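Local coordinates for protein SSD1 (Saccharomyces cerevisiae S288C, PDB 7AM1), which binds mRNA and represses translation as a pseudonuclease of the RNase II family that has lost catalysis and uses an alternative RNA recognition site, at residues I502-S505 / F506-R510; Q708-E711 / Q712-L716. All blocks are in the same frame, centred on the assembly; numbering follows the deposited sequence.

Contact 1 (I502-S505 / F506-R510); sequences IARS and FYARR
Ile-502 lays its CG2 methyl over the face of the Phe-506 ring, one helical turn on, in a CH-pi contact 4.1 Å from CG2 to the ring centroid and 23° off the ring normal. The two side chains run side by side. In Ile-502 CG2 stands opposite the backbone N, and Phe-506 swings CG away from its carbonyl carbon (chi1 -70°), which brings methyl and ring together. Ile-502 O, above the same ring, is gripped twice: Phe-506 N donates to it at 3.0 Å almost in line with the carbonyl, and Ser-505 OG at 2.9 Å, tilted from the carbonyl plane with a C=O...OG angle of 125°. This is helix 495-510 of the RNB domain, and the serine hydroxyl folds back on its own helix here. With its proton given to Ile-502 O, Ser-505 OG accepts from a water at 2.7 Å, and that water takes an N-H from Arg-509 NH1 at 3.0 Å, linking i to i+4. Farther round, Arg-504 NH1 lies 4.0 Å from Ala-508 CB and bonds to the carbonyl oxygens of Pro-514 and Ala-516, while NH2 forms a salt bridge with Glu-501. Tyr-453 meets the Phe-506 ring edge-to-face, and Leu-392 touches both Ile-502 and Phe-506.

Contact 2 (Q708-E711 / Q712-L716); sequences QAQE and QAIHL
Within the long helix 689-725, Gln-712 lays its extended side chain alongside the carbonyl of Gln-708, with CG 3.2 Å and CD 3.4 Å from Gln-708 O. That carbonyl is already taken by the backbone, Gln-712 N donating to Gln-708 O at 2.9 Å. Gln-712 places CG beside its own backbone N (chi1 -77°), and its NE2 ends 4.1 Å from Gln-708 CB, a van der Waals approach. The two amides are tied through Asn-322 instead, which accepts from Gln-708 NE2 and donates to Gln-712 OE1. Such i to i+4 spacing puts both glutamines on one helix flank, where Ile-318 of helix 311-321 packs against Ala-709 and Gln-712. On another flank Gln-710 and Ile-714 lie alongside each other, pointing the same way, with Gln-710 CG 4.0 Å from Ile-714 CD1. Ile-714 CG1 sits 3.3 Å from Gln-710 O, the acceptor of Ile-714 N. Beyond this aliphatic contact the buried Gln-710 amide gives its NE2 protons to the carbonyls of Phe-421 and Lys-532, and Val-535 touches both side chains. One residue further along, His-715 N bonds to Glu-711 O at 2.9 Å.

Overall arrangement
Contacts 1 and 2 are both i to i+4 arrangements within single helices, with centres about 31 Å apart and nearest atoms about 18 Å apart. Residues 502-510 end the shorter helix 495-510, and residues 708-716 belong to the long helix 689-725; the centre of contact 1 lies about 25 Å from the centre of the chain, that of contact 2 about 9 Å. Both are largely buried, though Arg-509 of contact 1 is exposed. Contact 1 combines aromatic and aliphatic packing against strand 389-397 and helix 544-568 with a polar flank bridged by water. Contact 2 has no CH-pi contact between its segments; its glutamine amides meet polar groups from distant parts of the chain.

Contact 1 (I502-S505 / F506-R510)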
ATOM      1  N   ILE A 502      18.526  22.290   2.860  1.00 43.52           N
ATOM      2  CA  ILE A 502      18.996  21.324   3.847  1.00 41.85           C
ATOM      3  C   ILE A 502      18.389  19.953   3.575  1.00 41.47           C
ATOM      4  O   ILE A 502      19.094  18.939   3.541  1.00 41.43           O
ATOM      5  CB  ILE A 502      18.675  21.809   5.272  1.00 41.60           C
ATOM      6  CG1 ILE A 502      19.501  23.050   5.609  1.00 42.44           C
ATOM      7  CG2 ILE A 502      18.941  20.698   6.287  1.00 41.43           C
ATOM      8  CD1 ILE A 502      19.043  23.755   6.866  1.00 42.81           C
ATOM      9  N   ALA A 503      17.073  19.902   3.361  1.00 41.02           N
ATOM     10  CA  ALA A 503      16.440  18.637   3.011  1.00 39.13           C
ATOM     11  C   ALA A 503      17.080  18.037   1.766  1.00 40.37           C
ATOM     12  O   ALA A 503      17.319  16.826   1.706  1.00 40.39           O
ATOM     13  CB  ALA A 503      14.940  18.835   2.798  1.00 36.33           C
ATOM     14  N   ARG A 504      17.360  18.871   0.759  1.00 40.95           N
ATOM     15  CA  ARG A 504      17.974  18.374  -0.468  1.00 42.33           C
ATOM     16  C   ARG A 504      19.351  17.779  -0.197  1.00 43.30           C
ATOM     17  O   ARG A 504      19.724  16.763  -0.797  1.00 43.40           O
ATOM     18  CB  ARG A 504      18.088  19.500  -1.502  1.00 45.00           C
ATOM     19  CG  ARG A 504      18.410  19.019  -2.918  1.00 49.25           C
ATOM     20  CD  ARG A 504      19.116  20.093  -3.751  1.00 55.97           C
ATOM     21  NE  ARG A 504      20.434  20.402  -3.197  1.00 62.31           N
ATOM     22  CZ  ARG A 504      21.532  19.673  -3.400  1.00 66.54           C
ATOM     23  NH1 ARG A 504      21.490  18.588  -4.165  1.00 67.11           N
ATOM     24  NH2 ARG A 504      22.678  20.035  -2.837  1.00 68.57           N
ATOM     25  N   SER A 505      20.131  18.406   0.691  1.00 43.21           N
ATOM     26  CA  SER A 505      21.462  17.887   0.991  1.00 44.71           C
ATOM     27  C   SER A 505      21.386  16.573   1.764  1.00 41.75           C
ATOM     28  O   SER A 505      22.215  15.681   1.553  1.00 41.85           O
ATOM     29  CB  SER A 505      22.287  18.921   1.765  1.00 47.78           C
ATOM     30  OG  SER A 505      21.937  18.942   3.136  1.00 48.57           O
ATOM     31  N   PHE A 506      20.419  16.439   2.683  1.00 40.49           N
ATOM     32  CA  PHE A 506      20.186  15.144   3.316  1.00 40.30           C
ATOM     33  C   PHE A 506      19.848  14.095   2.265  1.00 40.68           C
ATOM     34  O   PHE A 506      20.381  12.980   2.272  1.00 41.86           O
ATOM     35  CB  PHE A 506      19.034  15.213   4.325  1.00 39.94           C
ATOM     36  CG  PHE A 506      19.329  16.005   5.565  1.00 41.38           C
ATOM     37  CD1 PHE A 506      20.595  16.486   5.834  1.00 41.38           C
ATOM     38  CD2 PHE A 506      18.323  16.228   6.492  1.00 40.81           C
ATOM     39  CE1 PHE A 506      20.842  17.203   6.990  1.00 42.47           C
ATOM     40  CE2 PHE A 506      18.562  16.940   7.643  1.00 40.83           C
ATOM     41  CZ  PHE A 506      19.827  17.425   7.899  1.00 41.55           C
ATOM     42  N   TYR A 507      18.939  14.450   1.356  1.00 40.43           N
ATOM     43  CA  TYR A 507      18.481  13.532   0.323  1.00 40.79           C
ATOM     44  C   TYR A 507      19.628  13.116  -0.584  1.00 41.95           C
ATOM     45  O   TYR A 507      19.817  11.927  -0.863  1.00 41.35           O
ATOM     46  CB  TYR A 507      17.369  14.211  -0.478  1.00 41.60           C
ATOM     47  CG  TYR A 507      16.872  13.449  -1.678  1.00 42.51           C
ATOM     48  CD1 TYR A 507      16.232  12.227  -1.531  1.00 41.11           C
ATOM     49  CD2 TYR A 507      17.004  13.970  -2.959  1.00 45.03           C
ATOM     50  CE1 TYR A 507      15.759  11.534  -2.625  1.00 41.95           C
ATOM     51  CE2 TYR A 507      16.527  13.284  -4.062  1.00 45.65           C
ATOM     52  CZ  TYR A 507      15.905  12.071  -3.890  1.00 44.11           C
ATOM     53  OH  TYR A 507      15.435  11.395  -4.991  1.00 44.76           O
ATOM     54  N   ALA A 508      20.416  14.092  -1.039  1.00 41.95           N
ATOM     55  CA  ALA A 508      21.515  13.803  -1.952  1.00 43.34           C
ATOM     56  C   ALA A 508      22.513  12.840  -1.331  1.00 43.89           C
ATOM     57  O   ALA A 508      23.066  11.975  -2.020  1.00 42.89           O
ATOM     58  CB  ALA A 508      22.211  15.103  -2.354  1.00 44.74           C
ATOM     59  N   ARG A 509      22.771  12.981  -0.032  1.00 46.31           N
ATOM     60  CA  ARG A 509      23.679  12.052   0.628  1.00 50.56           C
ATOM     61  C   ARG A 509      23.013  10.687   0.795  1.00 44.52           C
ATOM     62  O   ARG A 509      23.664   9.649   0.634  1.00 43.31           O
ATOM     63  CB  ARG A 509      24.141  12.640   1.961  1.00 61.02           C
ATOM     64  CG  ARG A 509      25.403  11.986   2.521  1.00 73.47           C
ATOM     65  CD  ARG A 509      25.848  12.635   3.833  1.00 84.59           C
ATOM     66  NE  ARG A 509      24.727  12.760   4.763  1.00 91.46           N
ATOM     67  CZ  ARG A 509      24.235  13.908   5.228  1.00 95.87           C
ATOM     68  NH1 ARG A 509      24.773  15.078   4.894  1.00 97.57           N
ATOM     69  NH2 ARG A 509      23.204  13.877   6.058  1.00 96.52           N
ATOM     70  N   ARG A 510      21.716  10.668   1.120  1.00 42.86           N
ATOM     71  CA  ARG A 510      21.022   9.397   1.321  1.00 42.02           C
ATOM     72  C   ARG A 510      21.067   8.537   0.061  1.00 42.85           C
ATOM     73  O   ARG A 510      21.334   7.332   0.131  1.00 43.76           O
ATOM     74  CB  ARG A 510      19.568   9.629   1.741  1.00 41.44           C
ATOM     75  CG  ARG A 510      18.851   8.336   2.154  1.00 40.90           C
ATOM     76  CD  ARG A 510      17.403   8.562   2.589  1.00 40.07           C
ATOM     77  NE  ARG A 510      16.569   9.133   1.529  1.00 38.92           N
ATOM     78  CZ  ARG A 510      16.188   8.486   0.430  1.00 38.12           C
ATOM     79  NH1 ARG A 510      15.428   9.100  -0.469  1.00 37.34           N
ATOM     80  NH2 ARG A 510      16.568   7.230   0.220  1.00 37.97           N
TER
HETATM   81  O   HOH W   1      23.657  17.820   4.892  1.00 47.75           O

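Contact 2 (Q708-E711 / Q712-L716)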
ATOM      1  N   GLN A 708      -3.442  -1.266   4.048  1.00 30.80           N
ATOM      2  CA  GLN A 708      -4.458  -1.891   3.208  1.00 33.50           C
ATOM      3  C   GLN A 708      -5.770  -1.121   3.275  1.00 35.02           C
ATOM      4  O   GLN A 708      -6.427  -0.907   2.248  1.00 36.49           O
ATOM      5  CB  GLN A 708      -4.657  -3.343   3.635  1.00 37.57           C
ATOM      6  CG  GLN A 708      -3.422  -4.204   3.401  1.00 42.73           C
ATOM      7  CD  GLN A 708      -3.531  -5.614   3.967  1.00 48.52           C
ATOM      8  OE1 GLN A 708      -2.784  -6.503   3.559  1.00 52.04           O
ATOM      9  NE2 GLN A 708      -4.447  -5.821   4.912  1.00 49.39           N
ATOM     10  N   ALA A 709      -6.168  -0.691   4.475  1.00 36.02           N
ATOM     11  CA  ALA A 709      -7.388   0.091   4.612  1.00 36.71           C
ATOM     12  C   ALA A 709      -7.304   1.378   3.805  1.00 37.29           C
ATOM     13  O   ALA A 709      -8.257   1.747   3.107  1.00 36.74           O
ATOM     14  CB  ALA A 709      -7.648   0.402   6.087  1.00 37.63           C
ATOM     15  N   GLN A 710      -6.160   2.063   3.865  1.00 35.09           N
ATOM     16  CA  GLN A 710      -6.025   3.328   3.154  1.00 33.97           C
ATOM     17  C   GLN A 710      -6.199   3.133   1.653  1.00 33.01           C
ATOM     18  O   GLN A 710      -6.979   3.846   1.012  1.00 33.12           O
ATOM     19  CB  GLN A 710      -4.674   3.969   3.480  1.00 30.57           C
ATOM     20  CG  GLN A 710      -4.321   5.157   2.589  1.00 29.74           C
ATOM     21  CD  GLN A 710      -3.141   5.952   3.119  1.00 30.98           C
ATOM     22  OE1 GLN A 710      -2.112   6.092   2.455  1.00 32.61           O
ATOM     23  NE2 GLN A 710      -3.293   6.490   4.320  1.00 31.36           N
ATOM     24  N   GLU A 711      -5.517   2.140   1.077  1.00 32.90           N
ATOM     25  CA  GLU A 711      -5.618   1.934  -0.366  1.00 34.30           C
ATOM     26  C   GLU A 711      -6.985   1.396  -0.770  1.00 32.24           C
ATOM     27  O   GLU A 711      -7.476   1.714  -1.859  1.00 32.03           O
ATOM     28  CB  GLU A 711      -4.505   0.999  -0.837  1.00 37.95           C
ATOM     29  CG  GLU A 711      -3.121   1.624  -0.658  1.00 43.97           C
ATOM     30  CD  GLU A 711      -2.198   1.424  -1.849  1.00 47.26           C
ATOM     31  OE1 GLU A 711      -2.399   0.451  -2.609  1.00 50.28           O
ATOM     32  OE2 GLU A 711      -1.273   2.248  -2.021  1.00 45.64           O
ATOM     33  N   GLN A 712      -7.601   0.564   0.070  1.00 33.37           N
ATOM     34  CA  GLN A 712      -8.939   0.067  -0.232  1.00 34.15           C
ATOM     35  C   GLN A 712      -9.946   1.207  -0.262  1.00 33.17           C
ATOM     36  O   GLN A 712     -10.858   1.220  -1.094  1.00 33.18           O
ATOM     37  CB  GLN A 712      -9.337  -0.989   0.795  1.00 36.84           C
ATOM     38  CG  GLN A 712      -8.680  -2.339   0.542  1.00 40.91           C
ATOM     39  CD  GLN A 712      -8.817  -3.297   1.712  1.00 44.94           C
ATOM     40  OE1 GLN A 712      -9.542  -3.033   2.671  1.00 44.95           O
ATOM     41  NE2 GLN A 712      -8.103  -4.412   1.642  1.00 48.08           N
ATOM     42  N   ALA A 713      -9.802   2.168   0.652  1.00 32.49           N
ATOM     43  CA  ALA A 713     -10.717   3.303   0.685  1.00 33.15           C
ATOM     44  C   ALA A 713     -10.462   4.250  -0.484  1.00 33.64           C
ATOM     45  O   ALA A 713     -11.408   4.792  -1.068  1.00 34.73           O
ATOM     46  CB  ALA A 713     -10.588   4.028   2.025  1.00 33.92           C
ATOM     47  N   ILE A 714      -9.195   4.457  -0.849  1.00 31.94           N
ATOM     48  CA  ILE A 714      -8.895   5.208  -2.065  1.00 32.76           C
ATOM     49  C   ILE A 714      -9.547   4.539  -3.266  1.00 33.66           C
ATOM     50  O   ILE A 714     -10.205   5.188  -4.088  1.00 34.66           O
ATOM     51  CB  ILE A 714      -7.375   5.330  -2.268  1.00 31.47           C
ATOM     52  CG1 ILE A 714      -6.747   6.221  -1.195  1.00 32.71           C
ATOM     53  CG2 ILE A 714      -7.083   5.851  -3.660  1.00 30.06           C
ATOM     54  CD1 ILE A 714      -5.227   6.149  -1.178  1.00 33.03           C
ATOM     55  N   HIS A 715      -9.336   3.227  -3.402  1.00 34.32           N
ATOM     56  CA  HIS A 715      -9.859   2.491  -4.544  1.00 33.31           C
ATOM     57  C   HIS A 715     -11.367   2.633  -4.633  1.00 32.68           C
ATOM     58  O   HIS A 715     -11.923   2.815  -5.721  1.00 31.72           O
ATOM     59  CB  HIS A 715      -9.460   1.019  -4.418  1.00 33.81           C
ATOM     60  CG  HIS A 715     -10.036   0.135  -5.479  1.00 34.58           C
ATOM     61  ND1 HIS A 715     -11.273  -0.459  -5.356  1.00 35.92           N
ATOM     62  CD2 HIS A 715      -9.540  -0.268  -6.672  1.00 34.46           C
ATOM     63  CE1 HIS A 715     -11.519  -1.184  -6.434  1.00 35.35           C
ATOM     64  NE2 HIS A 715     -10.482  -1.086  -7.247  1.00 35.13           N
ATOM     65  N   LEU A 716     -12.040   2.574  -3.486  1.00 34.47           N
ATOM     66  CA  LEU A 716     -13.491   2.691  -3.450  1.00 37.55           C
ATOM     67  C   LEU A 716     -13.937   4.047  -3.983  1.00 37.34           C
ATOM     68  O   LEU A 716     -14.798   4.127  -4.865  1.00 35.12           O
ATOM     69  CB  LEU A 716     -13.972   2.466  -2.018  1.00 39.76           C
ATOM     70  CG  LEU A 716     -15.458   2.530  -1.696  1.00 42.13           C
ATOM     71  CD1 LEU A 716     -16.199   1.403  -2.419  1.00 42.79           C
ATOM     72  CD2 LEU A 716     -15.665   2.445  -0.188  1.00 42.91           C
TER